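Local coordinates for protein Tetur07g02040 (Tetranychus urticae, PDB 6BDJ) that probably cleaves catechol-type aromatic rings between their two hydroxyl-bearing carbons, using molecular oxygen and a ferric iron, as intradiol ring-cleavage dioxygenases do, at residues A[82-87]-A[122-127]; A[98-103]-A[114-119]; A[146-151]-A[164-169]. One frame throughout, in Å; residues are numbered along the deposited sequence.

Contact 1 (A[82-87]-A[122-127])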
loop_
_atom_site.group_PDB
_atom_site.type_symbol
_atom_site.label_atom_id
_atom_site.label_comp_id
_atom_site.label_asym_id
_atom_site.label_seq_id
_atom_site.Cartn_x
_atom_site.Cartn_y
_atom_site.Cartn_z
ATOM N N GLY A 82 3.877 17.350 6.306
ATOM C CA GLY A 82 5.189 17.182 5.651
ATOM C C GLY A 82 5.758 15.775 5.513
ATOM O O GLY A 82 6.872 15.620 5.006
ATOM N N ALA A 83 5.019 14.754 5.950
ATOM C CA ALA A 83 5.499 13.369 5.859
ATOM C C ALA A 83 5.360 12.861 4.411
ATOM O O ALA A 83 4.315 13.065 3.780
ATOM C CB ALA A 83 4.709 12.464 6.799
ATOM N N LYS A 84 6.410 12.226 3.889
ATOM C CA LYS A 84 6.365 11.604 2.570
ATOM C C LYS A 84 5.738 10.230 2.708
ATOM O O LYS A 84 6.243 9.397 3.462
ATOM C CB LYS A 84 7.764 11.472 1.958
ATOM C CG LYS A 84 8.185 12.695 1.151
ATOM C CD LYS A 84 9.700 12.792 1.000
ATOM C CE LYS A 84 10.249 11.682 0.123
ATOM N NZ LYS A 84 11.596 12.034 -0.401
ATOM N N VAL A 85 4.636 10.000 1.994
ATOM C CA VAL A 85 4.005 8.671 1.959
ATOM C C VAL A 85 4.246 8.045 0.604
ATOM O O VAL A 85 3.860 8.622 -0.409
ATOM C CB VAL A 85 2.498 8.763 2.139
ATOM C CG1 VAL A 85 1.872 7.368 2.128
ATOM C CG2 VAL A 85 2.167 9.517 3.421
ATOM N N TYR A 86 4.877 6.878 0.610
ATOM C CA TYR A 86 5.009 6.064 -0.562
ATOM C C TYR A 86 4.009 4.928 -0.564
ATOM O O TYR A 86 3.832 4.265 0.442
ATOM C CB TYR A 86 6.374 5.407 -0.593
ATOM C CG TYR A 86 7.573 6.312 -0.610
ATOM C CD1 TYR A 86 7.970 6.981 0.548
ATOM C CD2 TYR A 86 8.350 6.480 -1.766
ATOM C CE1 TYR A 86 9.090 7.789 0.569
ATOM C CE2 TYR A 86 9.480 7.304 -1.756
ATOM C CZ TYR A 86 9.844 7.944 -0.571
ATOM O OH TYR A 86 10.966 8.737 -0.480
ATOM N N ILE A 87 3.380 4.657 -1.696
ATOM C CA ILE A 87 2.696 3.382 -1.891
ATOM C C ILE A 87 3.223 2.668 -3.107
ATOM O O ILE A 87 3.782 3.273 -4.020
ATOM C CB ILE A 87 1.168 3.523 -1.954
ATOM C CG1 ILE A 87 0.715 4.384 -3.139
ATOM C CG2 ILE A 87 0.664 4.193 -0.675
ATOM C CD1 ILE A 87 -0.790 4.302 -3.334
ATOM N N THR A 122 4.429 8.732 -4.542
ATOM C CA THR A 122 4.690 9.415 -3.300
ATOM C C THR A 122 3.802 10.623 -3.213
ATOM O O THR A 122 3.618 11.313 -4.213
ATOM C CB THR A 122 6.141 9.894 -3.245
ATOM O OG1 THR A 122 7.012 8.803 -3.554
ATOM C CG2 THR A 122 6.480 10.422 -1.854
ATOM N N GLN A 123 3.244 10.893 -2.032
ATOM C CA GLN A 123 2.585 12.182 -1.762
ATOM C C GLN A 123 2.979 12.701 -0.364
ATOM O O GLN A 123 3.234 11.922 0.559
ATOM C CB GLN A 123 1.071 12.044 -1.865
ATOM C CG GLN A 123 0.546 11.785 -3.276
ATOM C CD GLN A 123 0.545 13.057 -4.106
ATOM O OE1 GLN A 123 1.519 13.388 -4.781
ATOM N NE2 GLN A 123 -0.517 13.805 -4.001
ATOM N N VAL A 124 3.017 14.009 -0.223
ATOM C CA VAL A 124 3.454 14.670 0.990
ATOM C C VAL A 124 2.172 15.061 1.686
ATOM O O VAL A 124 1.280 15.642 1.029
ATOM C CB VAL A 124 4.284 15.924 0.645
ATOM C CG1 VAL A 124 4.690 16.704 1.913
ATOM C CG2 VAL A 124 5.515 15.536 -0.172
ATOM N N THR A 125 2.064 14.729 2.983
ATOM C CA THR A 125 0.881 15.082 3.781
ATOM C C THR A 125 0.700 16.600 3.857
ATOM O O THR A 125 1.688 17.342 3.936
ATOM C CB THR A 125 0.948 14.533 5.232
ATOM O OG1 THR A 125 2.166 14.968 5.870
ATOM C CG2 THR A 125 0.862 12.995 5.234
ATOM N N ASN A 126 -0.564 17.032 3.846
ATOM C CA ASN A 126 -0.951 18.443 3.971
ATOM C C ASN A 126 -1.100 18.855 5.454
ATOM O O ASN A 126 -0.669 18.111 6.338
ATOM C CB ASN A 126 -2.216 18.718 3.132
ATOM C CG ASN A 126 -3.459 17.971 3.611
ATOM O OD1 ASN A 126 -3.513 17.395 4.706
ATOM N ND2 ASN A 126 -4.483 17.979 2.756
ATOM N N GLU A 127 -1.682 20.026 5.722
ATOM C CA GLU A 127 -1.876 20.508 7.106
ATOM C C GLU A 127 -2.705 19.517 7.889
ATOM O O GLU A 127 -2.437 19.267 9.062
ATOM C CB GLU A 127 -2.586 21.864 7.142
#
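Val85 and Gln123 form an antiparallel hydrogen-bonded pair: Val85 N reaches Gln123 O at 2.8 Å and Gln123 N returns to Val85 O at 2.9 Å. Backbone hydrogen bonding continues past the strand ends: Thr125 N gives to Ala83 O and Gly82 N to Thr125 O. The positive phi of Gly82 (80°) favours glycine, which lacks a CB.

Thr125 OG1, set between its own N and carbonyl carbon (chi1 55°), accepts from Ala83 N at 2.9 Å and gives its own proton to Ile80 O. A valine in its place would probably leave Ala83 N without its acceptor and Ile80 O without this mate.

Apolar contacts follow. Thr122 CG2 stands over the centre of the Tyr86 ring, 4.2 Å from its centroid, a CH-pi contact, and Lys84 CG lies against Val124 CG2 while its NZ forms a salt bridge with Asp50. On the opposite face, Val85 CG2 meets CG2 of Thr125, from the loop after the strand, at 4.1 Å, and both side chains rest on Leu71 of strand 64-73.

Branched residues suit this antiparallel edge of the sheet, where strand 120-124 is outermost in the beta fold of the intradiol dioxygenase family.

Contact 2 (A[98-103]-A[114-119])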
loop_
_atom_site.group_PDB
_atom_site.type_symbol
_atom_site.label_atom_id
_atom_site.label_comp_id
_atom_site.label_asym_id
_atom_site.label_seq_id
_atom_site.Cartn_x
_atom_site.Cartn_y
_atom_site.Cartn_z
ATOM N N GLY A 98 9.147 -2.487 -12.247
ATOM C CA GLY A 98 10.527 -2.694 -11.882
ATOM C C GLY A 98 10.959 -4.140 -11.729
ATOM O O GLY A 98 12.151 -4.443 -11.845
ATOM N N PHE A 99 10.005 -5.024 -11.460
ATOM C CA PHE A 99 10.261 -6.458 -11.313
ATOM C C PHE A 99 9.312 -7.232 -12.230
ATOM O O PHE A 99 8.808 -8.275 -11.882
ATOM C CB PHE A 99 10.053 -6.831 -9.836
ATOM C CG PHE A 99 10.867 -5.986 -8.891
ATOM C CD1 PHE A 99 12.171 -6.333 -8.578
ATOM C CD2 PHE A 99 10.337 -4.831 -8.346
ATOM C CE1 PHE A 99 12.932 -5.553 -7.734
ATOM C CE2 PHE A 99 11.089 -4.037 -7.491
ATOM C CZ PHE A 99 12.394 -4.399 -7.189
ATOM N N MET A 100 9.112 -6.713 -13.437
ATOM C CA MET A 100 8.155 -7.279 -14.384
ATOM C C MET A 100 8.534 -8.655 -14.915
ATOM O O MET A 100 7.659 -9.345 -15.428
ATOM C CB MET A 100 7.928 -6.334 -15.575
ATOM C CG MET A 100 7.296 -5.013 -15.190
ATOM S SD MET A 100 7.049 -3.899 -16.597
ATOM C CE MET A 100 5.560 -4.568 -17.355
ATOM N N ASP A 101 9.820 -9.027 -14.837
ATOM C CA ASP A 101 10.281 -10.339 -15.213
ATOM C C ASP A 101 10.151 -11.334 -14.053
ATOM O O ASP A 101 10.712 -12.419 -14.135
ATOM C CB ASP A 101 11.737 -10.273 -15.732
ATOM C CG ASP A 101 12.733 -9.967 -14.632
ATOM O OD1 ASP A 101 12.395 -9.149 -13.743
ATOM O OD2 ASP A 101 13.845 -10.539 -14.657
ATOM N N LYS A 102 9.409 -10.966 -13.000
ATOM C CA LYS A 102 9.159 -11.787 -11.808
ATOM C C LYS A 102 10.389 -12.587 -11.359
ATOM O O LYS A 102 10.356 -13.815 -11.377
ATOM C CB LYS A 102 7.941 -12.721 -11.993
ATOM N N PRO A 103 11.473 -11.884 -10.971
ATOM C CA PRO A 103 12.735 -12.572 -10.650
ATOM C C PRO A 103 12.688 -13.328 -9.322
ATOM O O PRO A 103 11.728 -13.163 -8.529
ATOM C CB PRO A 103 13.731 -11.428 -10.509
ATOM C CG PRO A 103 12.900 -10.282 -10.024
ATOM C CD PRO A 103 11.502 -10.465 -10.563
ATOM N N ASP A 114 13.682 -3.538 -15.001
ATOM C CA ASP A 114 12.987 -2.665 -15.933
ATOM C C ASP A 114 12.767 -1.243 -15.361
ATOM O O ASP A 114 12.735 -1.059 -14.148
ATOM C CB ASP A 114 11.686 -3.343 -16.379
ATOM C CG ASP A 114 10.661 -3.419 -15.298
ATOM O OD1 ASP A 114 9.973 -2.402 -15.088
ATOM O OD2 ASP A 114 10.523 -4.512 -14.672
ATOM N N PRO A 115 12.621 -0.238 -16.235
ATOM C CA PRO A 115 12.432 1.124 -15.754
ATOM C C PRO A 115 10.986 1.512 -15.478
ATOM O O PRO A 115 10.735 2.648 -15.169
ATOM C CB PRO A 115 12.946 1.976 -16.941
ATOM C CG PRO A 115 12.594 1.155 -18.143
ATOM C CD PRO A 115 12.795 -0.279 -17.704
ATOM N N ARG A 116 10.030 0.617 -15.646
ATOM C CA ARG A 116 8.636 0.952 -15.368
ATOM C C ARG A 116 8.405 1.193 -13.872
ATOM O O ARG A 116 9.003 0.557 -13.032
ATOM C CB ARG A 116 7.683 -0.143 -15.848
ATOM C CG ARG A 116 7.669 -0.395 -17.374
ATOM C CD ARG A 116 7.279 0.852 -18.151
ATOM N NE ARG A 116 6.023 1.489 -17.712
ATOM C CZ ARG A 116 4.792 1.168 -18.089
ATOM N NH1 ARG A 116 3.755 1.887 -17.626
ATOM N NH2 ARG A 116 4.573 0.121 -18.877
ATOM N N ARG A 117 7.506 2.108 -13.582
ATOM C CA ARG A 117 7.167 2.542 -12.276
ATOM C C ARG A 117 5.678 2.717 -12.096
ATOM O O ARG A 117 5.238 3.422 -11.186
ATOM C CB ARG A 117 7.891 3.840 -11.960
ATOM C CG ARG A 117 9.425 3.728 -12.010
ATOM C CD ARG A 117 9.941 2.809 -10.907
ATOM N NE ARG A 117 11.403 2.793 -10.949
ATOM C CZ ARG A 117 12.138 1.891 -11.585
ATOM N NH1 ARG A 117 11.569 0.897 -12.279
ATOM N NH2 ARG A 117 13.454 1.998 -11.560
ATOM N N PHE A 118 4.881 2.035 -12.907
ATOM C CA PHE A 118 3.460 2.071 -12.710
ATOM C C PHE A 118 3.125 1.569 -11.305
ATOM O O PHE A 118 3.848 0.738 -10.720
ATOM C CB PHE A 118 2.689 1.240 -13.765
ATOM C CG PHE A 118 3.063 -0.235 -13.825
ATOM C CD1 PHE A 118 2.679 -1.128 -12.831
ATOM C CD2 PHE A 118 3.761 -0.739 -14.908
ATOM C CE1 PHE A 118 3.024 -2.471 -12.898
ATOM C CE2 PHE A 118 4.107 -2.082 -14.993
ATOM C CZ PHE A 118 3.732 -2.948 -13.987
ATOM N N LEU A 119 2.010 2.095 -10.817
ATOM C CA LEU A 119 1.461 1.751 -9.538
ATOM C C LEU A 119 2.428 1.980 -8.370
ATOM O O LEU A 119 2.417 1.246 -7.362
ATOM C CB LEU A 119 0.903 0.326 -9.580
ATOM C CG LEU A 119 -0.285 0.145 -10.552
ATOM C CD1 LEU A 119 -0.704 -1.311 -10.676
ATOM C CD2 LEU A 119 -1.505 0.981 -10.202
HETATM O O HOH W 1 12.176 -6.458 -14.805
#
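Gly98 and Asp114 bring two loop segments together, their CA atoms 4.7 Å apart, with no strand pairing. Gly98 has a phi of 90°, where a side chain would collide with the preceding carbonyl oxygen. Just beyond it, Phe99 to Lys102 make a type I beta turn, closed by Lys102 N to Phe99 O.

In the Asp114 carboxylate, OD2 takes Met100 N at 2.9 Å nearly along its C-O axis, fairly straight (165°), while OD1 accepts Gly98 N at 3.0 Å on the syn side but tilted out of the carboxylate plane, and bent. Water 1 donates to Asp114 OD2 and Asp101 OD1, which stand 5.1 Å apart, probably easing their like charges. The short aspartate arm, turned between N and carbonyl carbon (chi1 70°), suits the place, presenting OD2 to Met100 inside the turn and OD1 to Gly98 just before it.

Met100 reaches across Asp114: SD touches Arg116 CG at 3.6 Å and lies obliquely beside the Phe118 ring, a Met-aromatic contact, while CE packs on the ring edge at CE2, 3.7 Å away. The Arg116 guanidinium lays one face over Phe118 CD2 and pairs with Glu58 and Asp59. Arg117 NH1 grips Asp114 O and Arg116 O, at 2.9 and 2.7 Å.

A type I turn held through one N-H by an aspartate carboxylate thus joins two parts of the loop between strands 84-88 and 120-124, where Phe99 neighbours the iron ligand Tyr96.

Contact 3 (A[146-151]-A[164-169]). With FE (Fe (III) ion), chain C.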
loop_
_atom_site.group_PDB
_atom_site.type_symbol
_atom_site.label_atom_id
_atom_site.label_comp_id
_atom_site.label_asym_id
_atom_site.label_seq_id
_atom_site.Cartn_x
_atom_site.Cartn_y
_atom_site.Cartn_z
ATOM N N PRO A 146 -4.509 -9.966 -1.316
ATOM C CA PRO A 146 -4.334 -8.667 -1.997
ATOM C C PRO A 146 -4.013 -7.566 -1.002
ATOM O O PRO A 146 -4.569 -7.530 0.085
ATOM C CB PRO A 146 -5.700 -8.412 -2.655
ATOM C CG PRO A 146 -6.343 -9.743 -2.757
ATOM C CD PRO A 146 -5.832 -10.544 -1.592
ATOM N N HIS A 147 -3.116 -6.678 -1.377
ATOM C CA HIS A 147 -2.717 -5.586 -0.518
ATOM C C HIS A 147 -2.014 -4.503 -1.270
ATOM O O HIS A 147 -1.559 -4.713 -2.400
ATOM C CB HIS A 147 -1.733 -6.096 0.510
ATOM C CG HIS A 147 -0.522 -6.711 -0.097
ATOM N ND1 HIS A 147 -0.505 -8.007 -0.558
ATOM C CD2 HIS A 147 0.704 -6.203 -0.351
ATOM C CE1 HIS A 147 0.698 -8.294 -1.024
ATOM N NE2 HIS A 147 1.436 -7.197 -0.968
ATOM N N ILE A 148 -1.889 -3.356 -0.601
ATOM C CA ILE A 148 -1.081 -2.245 -1.067
ATOM C C ILE A 148 -0.063 -1.954 0.012
ATOM O O ILE A 148 -0.425 -1.804 1.198
ATOM C CB ILE A 148 -1.934 -0.989 -1.283
ATOM C CG1 ILE A 148 -2.951 -1.221 -2.416
ATOM C CG2 ILE A 148 -1.050 0.226 -1.629
ATOM C CD1 ILE A 148 -4.012 -0.133 -2.577
ATOM N N HIS A 149 1.198 -1.842 -0.377
ATOM C CA HIS A 149 2.218 -1.433 0.553
ATOM C C HIS A 149 2.284 0.053 0.726
ATOM O O HIS A 149 1.935 0.798 -0.195
ATOM C CB HIS A 149 3.570 -1.807 0.052
ATOM C CG HIS A 149 3.798 -3.254 -0.077
ATOM N ND1 HIS A 149 4.447 -3.989 0.902
ATOM C CD2 HIS A 149 3.518 -4.106 -1.082
ATOM C CE1 HIS A 149 4.551 -5.239 0.495
ATOM N NE2 HIS A 149 3.995 -5.331 -0.701
ATOM N N TYR A 150 2.846 0.473 1.860
ATOM C CA TYR A 150 3.082 1.882 2.132
ATOM C C TYR A 150 4.264 2.037 3.070
ATOM O O TYR A 150 4.521 1.177 3.922
ATOM C CB TYR A 150 1.836 2.582 2.691
ATOM C CG TYR A 150 1.538 2.278 4.137
ATOM C CD1 TYR A 150 0.760 1.186 4.497
ATOM C CD2 TYR A 150 2.022 3.089 5.144
ATOM C CE1 TYR A 150 0.491 0.903 5.833
ATOM C CE2 TYR A 150 1.773 2.812 6.475
ATOM C CZ TYR A 150 1.006 1.719 6.819
ATOM O OH TYR A 150 0.766 1.472 8.164
ATOM N N ARG A 151 4.982 3.133 2.898
ATOM C CA ARG A 151 6.132 3.455 3.701
ATOM C C ARG A 151 6.160 4.951 3.888
ATOM O O ARG A 151 5.921 5.702 2.940
ATOM C CB ARG A 151 7.387 2.966 2.995
ATOM C CG ARG A 151 8.688 3.546 3.494
ATOM C CD ARG A 151 9.846 2.654 3.050
ATOM N NE ARG A 151 11.103 3.369 3.118
ATOM C CZ ARG A 151 12.335 2.858 3.056
ATOM N NH1 ARG A 151 12.566 1.549 2.965
ATOM N NH2 ARG A 151 13.378 3.696 3.106
ATOM N N ILE A 164 -1.747 -2.307 3.483
ATOM C CA ILE A 164 -3.163 -2.012 3.488
ATOM C C ILE A 164 -3.887 -3.259 2.993
ATOM O O ILE A 164 -3.567 -3.797 1.933
ATOM C CB ILE A 164 -3.463 -0.830 2.557
ATOM C CG1 ILE A 164 -2.625 0.386 2.955
ATOM C CG2 ILE A 164 -4.947 -0.497 2.580
ATOM C CD1 ILE A 164 -2.621 1.525 1.965
ATOM N N PHE A 165 -4.872 -3.706 3.756
ATOM C CA PHE A 165 -5.686 -4.867 3.404
ATOM C C PHE A 165 -7.110 -4.435 3.090
ATOM O O PHE A 165 -7.512 -3.311 3.366
ATOM C CB PHE A 165 -5.628 -5.880 4.547
ATOM C CG PHE A 165 -4.235 -6.388 4.813
ATOM C CD1 PHE A 165 -3.664 -7.320 3.972
ATOM C CD2 PHE A 165 -3.467 -5.887 5.856
ATOM C CE1 PHE A 165 -2.364 -7.777 4.173
ATOM C CE2 PHE A 165 -2.169 -6.341 6.081
ATOM C CZ PHE A 165 -1.621 -7.306 5.246
ATOM N N PHE A 166 -7.861 -5.360 2.507
ATOM C CA PHE A 166 -9.255 -5.121 2.094
ATOM C C PHE A 166 -10.204 -6.050 2.826
ATOM O O PHE A 166 -9.837 -7.195 3.178
ATOM C CB PHE A 166 -9.373 -5.280 0.593
ATOM C CG PHE A 166 -8.518 -4.302 -0.148
ATOM C CD1 PHE A 166 -9.008 -3.049 -0.454
ATOM C CD2 PHE A 166 -7.190 -4.589 -0.429
ATOM C CE1 PHE A 166 -8.218 -2.104 -1.114
ATOM C CE2 PHE A 166 -6.387 -3.655 -1.074
ATOM C CZ PHE A 166 -6.909 -2.406 -1.416
ATOM N N ASP A 167 -11.419 -5.556 3.077
ATOM C CA ASP A 167 -12.427 -6.383 3.753
ATOM C C ASP A 167 -12.809 -7.506 2.800
ATOM O O ASP A 167 -12.806 -7.303 1.575
ATOM C CB ASP A 167 -13.635 -5.557 4.240
ATOM C CG ASP A 167 -14.496 -5.047 3.103
ATOM O OD1 ASP A 167 -14.062 -4.095 2.418
ATOM O OD2 ASP A 167 -15.605 -5.607 2.882
ATOM N N GLU A 168 -13.066 -8.685 3.361
ATOM C CA GLU A 168 -13.195 -9.920 2.582
ATOM C C GLU A 168 -14.340 -9.830 1.585
ATOM O O GLU A 168 -14.221 -10.309 0.458
ATOM C CB GLU A 168 -13.413 -11.109 3.514
ATOM N N SER A 169 -15.436 -9.210 2.014
ATOM C CA SER A 169 -16.624 -9.071 1.184
ATOM C C SER A 169 -16.346 -8.221 -0.052
ATOM O O SER A 169 -16.703 -8.607 -1.155
ATOM C CB SER A 169 -17.764 -8.466 2.006
ATOM O OG SER A 169 -17.473 -7.124 2.347
HETATM FE FE FE C . 3.606 -7.133 -2.139
HETATM O O HOH W 2 5.738 -7.489 -1.981
#
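The His-X-His iron-binding pair at the head of strand 148-154 and the neighbouring strand 157-166, its partner in a beta hairpin, meet here. Ile148 and Ile164 are an antiparallel hydrogen-bonded pair: Ile164 N gives to Ile148 O at 2.7 Å, and Ile148 N reaches Ile164 O at 3.1 Å on a lone pair. These two bonds fix the backbone between the two histidines, one residue on each side of Ile148.

The branched side chains of the pair cross obliquely on one face of the sheet, Ile148 CG2 lying 4.1 Å from Ile164 CD1. Ile148 CD1 goes on to the edge of the Phe166 ring, near CZ at 3.9 Å, and Ile164 CG1 meets Tyr150 CD1 with the two side chains nearly at right angles. Bulky apolar residues suit this buried place, which Ile206 of strand 205-208 extends by packing on Ile164 and Phe166.

His147 CA lies close to Ile164 O, and its CB touches Phe165 CE1. With CG held between the backbone N and the carbonyl carbon (chi1 58°), the imidazole leads away from residues 164-169 to the metal; its ND1 donates to Thr145 O, which would fix the rotation of the ring and direct NE2 to the iron. The CB of His149 points away from residues 164-169, and its ring stacks on Trp88. A histidine suits both places because its ring offers the iron a nitrogen. Tyr96 is the third protein ligand in this model; Tyr141, also an iron ligand of this protein, is not bound to the iron here. Water 2 sits 2.2 Å from the iron, to which His147 NE2 binds at 2.5 Å and His149 NE2 at 2.3 Å.

In the fold
Following the chain from the N terminus, strand 84-88 comes first, and contact 1 closes the long loop that leads from it to strand 120-124. Contact 2 is nested inside that loop, joining 98-103 to 114-119 and so closing a smaller one, with the iron ligand Tyr96 just ahead of it. Contact 3 comes later and in series, closing the hairpin of strands 148-154 and 157-166. Strand 84-88 lies beside 148-154 in the same sheet, so contacts 1 and 3 touch, Tyr86 N lying 2.8 Å from Arg151 O. Contacts 2 and 3 do not touch, their nearest atoms being about 7 Å apart.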